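Side-chain contacts in 6-carboxyhexanoate--coa ligase (PDB 5FLG), which belongs to a bacterial CoA-ligase family and holds phosphoaminophosphonic acid-adenylate ester, pimelic acid and magnesium ions close together: residues E119-R124 against T223-R228; A177-V182 against T202-G207. One frame throughout, in Å; residues are numbered along the deposited sequence.

How the contacts relate
From the N terminus, the chain runs through the three-stranded antiparallel sheet and helix 107-116 before reaching 119-124, the first half of contact 1. Contact 2 follows inside the loop that contact 1 will close: 177-182 belongs to helix 170-184, and after strand 188-194 the chain returns as strand 203-207 to pack against that helix. Only then does 223-228 lead into strand 227-232 and complete contact 1. Contact 2 is therefore nested within contact 1. Both reach the mixed sheet and both touch ANP; their centres are about 16 Å apart, yet they meet where Arg228 reaches Tyr204 and Leu178.

Contact 1: E119-R124 against T223-R228; sequences EWSDVR and TEEGCR. With ANP (phosphoaminophosphonic acid-adenylate ester), chain D.
Ser121 of the type I beta turn from Trp120 to Val123 rests against Glu225 and Gly226, which lead into strand 227-232 of the mixed sheet; the residues that follow in the two segments, Val123, Arg124 and Arg228, line the ANP pocket. The turn is closed by a backbone hydrogen bond from Val123 N to Trp120 O (3.1 Å). Contact between the two protein segments is slight and rests on van der Waals touch. Ser121 OG lies 3.4 Å from Glu225 CG, so a hydroxyl meets the methylene stem of the glutamate, while its hydrogen-bond partner is Pro118 O, two residues before the turn begins. A chi1 of -75° sets this CG of Glu225 anti to its carbonyl carbon, where it meets the hydroxyl. Gly226 passes alongside, its carbonyl O 4.4 Å from Ser121 CA.

Further along both segments, the ribose of ANP lies between them. On one side of the ribose, Val123 O comes within 3.2 Å of ANP O2', and Arg124 O within 3.5 Å of ANP C2'. On the opposite side Arg228 curls around the ring oxygen: its CB is 3.3 Å from ANP O4', and the bend at chi2 (70°) folds the chain back until NH1 donates a nearly straight hydrogen bond to the same O4' (2.9 Å, N-H...acceptor angle 162°). ANP O5' sits in the guanidinium plane at its edge, 3.2 Å from Arg228 NH1. The rest of the guanidinium is held elsewhere, NE by a salt bridge to Glu191 and NH2 by a hydrogen bond to Tyr204 OH.

With partners on all three nitrogens, the rotation of the guanidinium should be well fixed. The direct touch of the two segments is thus mainly steric, whereas Arg228 NH1 ties the second of them to the ribose by a hydrogen bond.

Contact 2: A177-V182 against T202-G207; sequences ALASKV and TGYVAG. With ANP (phosphoaminophosphonic acid-adenylate ester), chain D.
Tyr204 and Ala179 join strand 203-207 of the mixed sheet to helix 170-184, which packs over it in an alpha/beta layer. The short helix and strand axes approach to 8.5 Å and run in broadly the same direction, 31° apart. One of the strand's two neighbours in the sheet, the antiparallel strand 188-194, supplies Glu191, which Leu178 and Ala179 also touch.

The CB of Tyr204 points toward the helix, and chi1 of 69° sets CG between the backbone N and the carbonyl carbon, which holds the ring over its own strand, its edge toward Ala206 N. Beyond CD1, CE1 lies 3.9 Å from Ala179 CB, and CZ follows at 4.0 Å; the methyl approaches the ring obliquely. The phenol oxygen completes the row, with Tyr204 OH 3.6 Å from Ala179 CB and 4.1 Å from Leu178 CD2. Although methyl groups border it here, this buried oxygen is hydrogen-bonded to Arg228 and more weakly to Glu191, and is thus satisfied by residues outside the two segments. The ring also meets that of Tyr212 on the next strand.

Beside the tyrosine, Ala206 CB faces Ala179 CB at 4.2 Å, a close approach that two small side chains permit. Leu178 crosses Tyr204 at about a right angle and divides its branches: CD2 turns to the phenol, while CD1 lies above the adenine of ANP, 3.4 Å from its C6.

Contact 1: E119-R124 against T223-R228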
loop_
_atom_site.group_PDB
_atom_site.type_symbol
_atom_site.label_atom_id
_atom_site.label_comp_id
_atom_site.label_asym_id
_atom_site.label_seq_id
_atom_site.Cartn_x
_atom_site.Cartn_y
_atom_site.Cartn_z
ATOM N N GLU A 119 -18.462 -0.214 23.103
ATOM C CA GLU A 119 -17.053 -0.567 23.240
ATOM C C GLU A 119 -16.430 -0.963 21.881
ATOM O O GLU A 119 -15.220 -1.063 21.753
ATOM C CB GLU A 119 -16.874 -1.704 24.261
ATOM C CG GLU A 119 -16.798 -3.092 23.631
ATOM C CD GLU A 119 -16.666 -4.226 24.646
ATOM O OE1 GLU A 119 -17.578 -4.383 25.486
ATOM O OE2 GLU A 119 -15.690 -5.014 24.547
ATOM N N TRP A 120 -17.245 -1.269 20.880
ATOM C CA TRP A 120 -16.713 -1.695 19.593
ATOM C C TRP A 120 -16.644 -0.520 18.598
ATOM O O TRP A 120 -16.443 -0.739 17.418
ATOM C CB TRP A 120 -17.576 -2.795 18.977
ATOM C CG TRP A 120 -17.662 -4.031 19.812
ATOM C CD1 TRP A 120 -16.695 -4.539 20.615
ATOM C CD2 TRP A 120 -18.743 -4.972 19.835
ATOM N NE1 TRP A 120 -17.103 -5.755 21.139
ATOM C CE2 TRP A 120 -18.375 -6.013 20.717
ATOM C CE3 TRP A 120 -19.987 -5.024 19.214
ATOM C CZ2 TRP A 120 -19.183 -7.123 20.940
ATOM C CZ3 TRP A 120 -20.814 -6.081 19.488
ATOM C CH2 TRP A 120 -20.394 -7.141 20.309
ATOM N N SER A 121 -16.918 0.689 19.068
ATOM C CA SER A 121 -16.878 1.889 18.216
ATOM C C SER A 121 -15.601 1.994 17.416
ATOM O O SER A 121 -15.611 2.514 16.317
ATOM C CB SER A 121 -16.989 3.157 19.057
ATOM O OG SER A 121 -18.270 3.235 19.642
ATOM N N ASP A 122 -14.480 1.633 18.023
ATOM C CA ASP A 122 -13.201 1.845 17.368
ATOM C C ASP A 122 -12.722 0.701 16.492
ATOM O O ASP A 122 -11.679 0.798 15.862
ATOM C CB ASP A 122 -12.129 2.235 18.389
ATOM C CG ASP A 122 -12.350 3.645 18.944
ATOM O OD1 ASP A 122 -13.151 4.402 18.351
ATOM O OD2 ASP A 122 -11.797 3.961 20.015
ATOM N N VAL A 123 -13.502 -0.369 16.421
ATOM C CA VAL A 123 -13.127 -1.495 15.623
ATOM C C VAL A 123 -13.239 -1.122 14.151
ATOM O O VAL A 123 -14.189 -0.492 13.750
ATOM C CB VAL A 123 -14.033 -2.710 15.912
ATOM C CG1 VAL A 123 -13.824 -3.760 14.841
ATOM C CG2 VAL A 123 -13.749 -3.256 17.316
ATOM N N ARG A 124 -12.188 -1.433 13.402
ATOM C CA ARG A 124 -11.967 -0.954 12.049
ATOM C C ARG A 124 -12.621 -1.836 10.990
ATOM O O ARG A 124 -12.808 -1.434 9.834
ATOM C CB ARG A 124 -10.461 -0.915 11.799
ATOM C CG ARG A 124 -9.747 0.092 12.686
ATOM C CD ARG A 124 -8.328 -0.361 12.988
ATOM N NE ARG A 124 -7.502 0.726 13.515
ATOM C CZ ARG A 124 -7.620 1.246 14.739
ATOM N NH1 ARG A 124 -8.544 0.801 15.588
ATOM N NH2 ARG A 124 -6.827 2.247 15.102
ATOM N N THR A 223 -22.013 12.509 15.097
ATOM C CA THR A 223 -21.343 11.518 15.951
ATOM C C THR A 223 -20.510 10.583 15.077
ATOM O O THR A 223 -20.805 10.377 13.899
ATOM C CB THR A 223 -22.356 10.690 16.754
ATOM O OG1 THR A 223 -23.239 10.031 15.839
ATOM C CG2 THR A 223 -23.191 11.585 17.660
ATOM N N GLU A 224 -19.418 10.075 15.630
ATOM C CA GLU A 224 -18.520 9.240 14.867
ATOM C C GLU A 224 -18.514 7.771 15.285
ATOM O O GLU A 224 -17.536 7.077 15.040
ATOM C CB GLU A 224 -17.126 9.798 14.962
ATOM C CG GLU A 224 -16.972 11.141 14.271
ATOM C CD GLU A 224 -15.507 11.485 14.059
ATOM O OE1 GLU A 224 -14.659 10.985 14.840
ATOM O OE2 GLU A 224 -15.196 12.208 13.085
ATOM N N GLU A 225 -19.551 7.327 15.982
ATOM C CA GLU A 225 -19.622 5.930 16.468
ATOM C C GLU A 225 -20.454 5.113 15.486
ATOM O O GLU A 225 -21.644 5.381 15.305
ATOM C CB GLU A 225 -20.320 5.867 17.838
ATOM C CG GLU A 225 -19.479 6.352 19.002
ATOM C CD GLU A 225 -19.033 7.795 18.837
ATOM O OE1 GLU A 225 -19.894 8.708 18.904
ATOM O OE2 GLU A 225 -17.819 8.009 18.633
ATOM N N GLY A 226 -19.799 4.244 14.747
ATOM C CA GLY A 226 -20.475 3.393 13.782
ATOM C C GLY A 226 -20.632 2.007 14.382
ATOM O O GLY A 226 -20.313 1.795 15.544
ATOM N N CYS A 227 -21.075 1.052 13.573
ATOM C CA CYS A 227 -21.243 -0.329 14.042
ATOM C C CYS A 227 -21.299 -1.247 12.834
ATOM O O CYS A 227 -21.893 -0.914 11.796
ATOM C CB CYS A 227 -22.524 -0.452 14.857
ATOM S SG CYS A 227 -23.140 -2.130 15.178
ATOM N N ARG A 228 -20.593 -2.360 12.945
ATOM C CA ARG A 228 -20.686 -3.423 11.998
ATOM C C ARG A 228 -20.571 -4.725 12.817
ATOM O O ARG A 228 -19.489 -5.097 13.237
ATOM C CB ARG A 228 -19.551 -3.314 10.978
ATOM C CG ARG A 228 -19.853 -3.916 9.617
ATOM C CD ARG A 228 -20.874 -3.064 8.931
ATOM N NE ARG A 228 -21.037 -3.271 7.494
ATOM C CZ ARG A 228 -20.754 -2.361 6.572
ATOM N NH1 ARG A 228 -19.958 -1.323 6.859
ATOM N NH2 ARG A 228 -21.287 -2.467 5.375
HETATM P PG ANP D . -15.312 4.788 4.518
HETATM O O1G ANP D . -14.225 5.552 3.815
HETATM O O2G ANP D . -16.213 5.684 5.324
HETATM O O3G ANP D . -16.100 3.843 3.670
HETATM P PB ANP D . -15.088 2.366 6.224
HETATM O O1B ANP D . -15.479 1.545 5.046
HETATM O O2B ANP D . -14.083 1.940 7.229
HETATM N N3B ANP D . -14.429 3.855 5.646
HETATM P PA ANP D . -17.930 2.686 6.539
HETATM O O1A ANP D . -18.739 3.803 7.015
HETATM O O2A ANP D . -17.948 2.217 5.112
HETATM O O3A ANP D . -16.408 2.824 7.041
HETATM O "O5'" ANP D . -18.396 1.422 7.493
HETATM C "C5'" ANP D . -18.825 1.642 8.807
HETATM C "C4'" ANP D . -18.164 0.619 9.735
HETATM O "O4'" ANP D . -18.457 -0.698 9.253
HETATM C "C3'" ANP D . -16.649 0.755 9.750
HETATM O "O3'" ANP D . -16.211 1.604 10.804
HETATM C "C2'" ANP D . -16.197 -0.650 10.025
HETATM O "O2'" ANP D . -16.330 -0.908 11.423
HETATM C "C1'" ANP D . -17.235 -1.446 9.286
HETATM N N9 ANP D . -16.722 -1.763 7.949
HETATM C C8 ANP D . -16.595 -0.921 6.863
HETATM N N7 ANP D . -16.158 -1.615 5.786
HETATM C C5 ANP D . -15.963 -2.904 6.201
HETATM C C6 ANP D . -15.476 -4.164 5.615
HETATM N N6 ANP D . -15.061 -4.240 4.347
HETATM N N1 ANP D . -15.454 -5.275 6.384
HETATM C C2 ANP D . -15.828 -5.235 7.668
HETATM N N3 ANP D . -16.349 -4.156 8.275
HETATM C C4 ANP D . -16.325 -2.971 7.620
#

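Contact 2: A177-V182 against T202-G207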
loop_
_atom_site.group_PDB
_atom_site.type_symbol
_atom_site.label_atom_id
_atom_site.label_comp_id
_atom_site.label_asym_id
_atom_site.label_seq_id
_atom_site.Cartn_x
_atom_site.Cartn_y
_atom_site.Cartn_z
ATOM N N ALA A 177 -22.905 -4.371 -1.606
ATOM C CA ALA A 177 -21.988 -5.412 -2.061
ATOM C C ALA A 177 -21.473 -6.224 -0.884
ATOM O O ALA A 177 -21.413 -7.486 -0.952
ATOM C CB ALA A 177 -20.832 -4.840 -2.826
ATOM N N LEU A 178 -21.045 -5.507 0.164
ATOM C CA LEU A 178 -20.591 -6.162 1.383
ATOM C C LEU A 178 -21.663 -7.053 1.990
ATOM O O LEU A 178 -21.406 -8.205 2.333
ATOM C CB LEU A 178 -20.129 -5.118 2.406
ATOM C CG LEU A 178 -19.443 -5.681 3.651
ATOM C CD1 LEU A 178 -18.543 -4.628 4.291
ATOM C CD2 LEU A 178 -20.488 -6.167 4.646
ATOM N N ALA A 179 -22.837 -6.464 2.215
ATOM C CA ALA A 179 -23.895 -7.150 2.853
ATOM C C ALA A 179 -24.318 -8.375 2.078
ATOM O O ALA A 179 -24.663 -9.373 2.686
ATOM C CB ALA A 179 -25.079 -6.267 3.120
ATOM N N SER A 180 -24.356 -8.275 0.753
ATOM C CA SER A 180 -24.679 -9.434 -0.058
ATOM C C SER A 180 -23.645 -10.563 0.051
ATOM O O SER A 180 -23.988 -11.749 0.161
ATOM C CB SER A 180 -24.868 -9.009 -1.511
ATOM O OG SER A 180 -25.928 -8.095 -1.589
ATOM N N LYS A 181 -22.372 -10.212 -0.013
ATOM C CA LYS A 181 -21.355 -11.222 0.195
ATOM C C LYS A 181 -21.488 -11.860 1.573
ATOM O O LYS A 181 -21.484 -13.086 1.701
ATOM C CB LYS A 181 -19.952 -10.652 0.065
ATOM C CG LYS A 181 -18.917 -11.594 0.647
ATOM C CD LYS A 181 -17.511 -11.324 0.154
ATOM C CE LYS A 181 -16.530 -12.088 1.011
ATOM N NZ LYS A 181 -15.139 -12.007 0.519
ATOM N N VAL A 182 -21.657 -11.022 2.596
ATOM C CA VAL A 182 -21.686 -11.504 3.949
ATOM C C VAL A 182 -22.909 -12.398 4.167
ATOM O O VAL A 182 -22.809 -13.454 4.775
ATOM C CB VAL A 182 -21.655 -10.341 4.941
ATOM C CG1 VAL A 182 -21.940 -10.823 6.352
ATOM C CG2 VAL A 182 -20.291 -9.666 4.901
ATOM N N THR A 202 -27.972 7.054 7.964
ATOM C CA THR A 202 -28.627 5.825 7.502
ATOM C C THR A 202 -27.786 4.604 7.745
ATOM O O THR A 202 -26.554 4.666 7.689
ATOM C CB THR A 202 -28.954 5.890 6.027
ATOM O OG1 THR A 202 -29.793 7.019 5.792
ATOM C CG2 THR A 202 -29.662 4.643 5.569
ATOM N N GLY A 203 -28.444 3.546 8.232
ATOM C CA GLY A 203 -27.790 2.257 8.398
ATOM C C GLY A 203 -28.694 1.156 7.891
ATOM O O GLY A 203 -29.602 1.410 7.099
ATOM N N TYR A 204 -28.456 -0.088 8.340
ATOM C CA TYR A 204 -29.245 -1.188 7.860
ATOM C C TYR A 204 -29.074 -2.431 8.729
ATOM O O TYR A 204 -28.215 -2.494 9.598
ATOM C CB TYR A 204 -28.891 -1.562 6.412
ATOM C CG TYR A 204 -27.498 -2.189 6.212
ATOM C CD1 TYR A 204 -27.294 -3.545 6.374
ATOM C CD2 TYR A 204 -26.400 -1.404 5.848
ATOM C CE1 TYR A 204 -26.073 -4.106 6.197
ATOM C CE2 TYR A 204 -25.184 -1.983 5.564
ATOM C CZ TYR A 204 -25.012 -3.337 5.829
ATOM O OH TYR A 204 -23.811 -3.957 5.577
ATOM N N VAL A 205 -30.040 -3.317 8.571
ATOM C CA VAL A 205 -29.931 -4.703 9.045
ATOM C C VAL A 205 -30.157 -5.561 7.808
ATOM O O VAL A 205 -30.935 -5.195 6.920
ATOM C CB VAL A 205 -31.041 -4.997 10.072
ATOM C CG1 VAL A 205 -31.120 -6.493 10.370
ATOM C CG2 VAL A 205 -30.744 -4.267 11.356
ATOM N N ALA A 206 -29.345 -6.597 7.658
ATOM C CA ALA A 206 -29.432 -7.467 6.510
ATOM C C ALA A 206 -29.536 -8.911 6.990
ATOM O O ALA A 206 -28.898 -9.307 7.969
ATOM C CB ALA A 206 -28.226 -7.312 5.646
ATOM N N GLY A 207 -30.188 -9.722 6.173
ATOM C CA GLY A 207 -30.221 -11.159 6.390
ATOM C C GLY A 207 -30.865 -11.870 5.229
ATOM O O GLY A 207 -31.447 -11.242 4.332
HETATM P PG ANP D . -15.312 4.788 4.518
HETATM O O1G ANP D . -14.225 5.552 3.815
HETATM O O2G ANP D . -16.213 5.684 5.324
HETATM O O3G ANP D . -16.100 3.843 3.670
HETATM P PB ANP D . -15.088 2.366 6.224
HETATM O O1B ANP D . -15.479 1.545 5.046
HETATM O O2B ANP D . -14.083 1.940 7.229
HETATM N N3B ANP D . -14.429 3.855 5.646
HETATM P PA ANP D . -17.930 2.686 6.539
HETATM O O1A ANP D . -18.739 3.803 7.015
HETATM O O2A ANP D . -17.948 2.217 5.112
HETATM O O3A ANP D . -16.408 2.824 7.041
HETATM O "O5'" ANP D . -18.396 1.422 7.493
HETATM C "C5'" ANP D . -18.825 1.642 8.807
HETATM C "C4'" ANP D . -18.164 0.619 9.735
HETATM O "O4'" ANP D . -18.457 -0.698 9.253
HETATM C "C3'" ANP D . -16.649 0.755 9.750
HETATM O "O3'" ANP D . -16.211 1.604 10.804
HETATM C "C2'" ANP D . -16.197 -0.650 10.025
HETATM O "O2'" ANP D . -16.330 -0.908 11.423
HETATM C "C1'" ANP D . -17.235 -1.446 9.286
HETATM N N9 ANP D . -16.722 -1.763 7.949
HETATM C C8 ANP D . -16.595 -0.921 6.863
HETATM N N7 ANP D . -16.158 -1.615 5.786
HETATM C C5 ANP D . -15.963 -2.904 6.201
HETATM C C6 ANP D . -15.476 -4.164 5.615
HETATM N N6 ANP D . -15.061 -4.240 4.347
HETATM N N1 ANP D . -15.454 -5.275 6.384
HETATM C C2 ANP D . -15.828 -5.235 7.668
HETATM N N3 ANP D . -16.349 -4.156 8.275
HETATM C C4 ANP D . -16.325 -2.971 7.620
#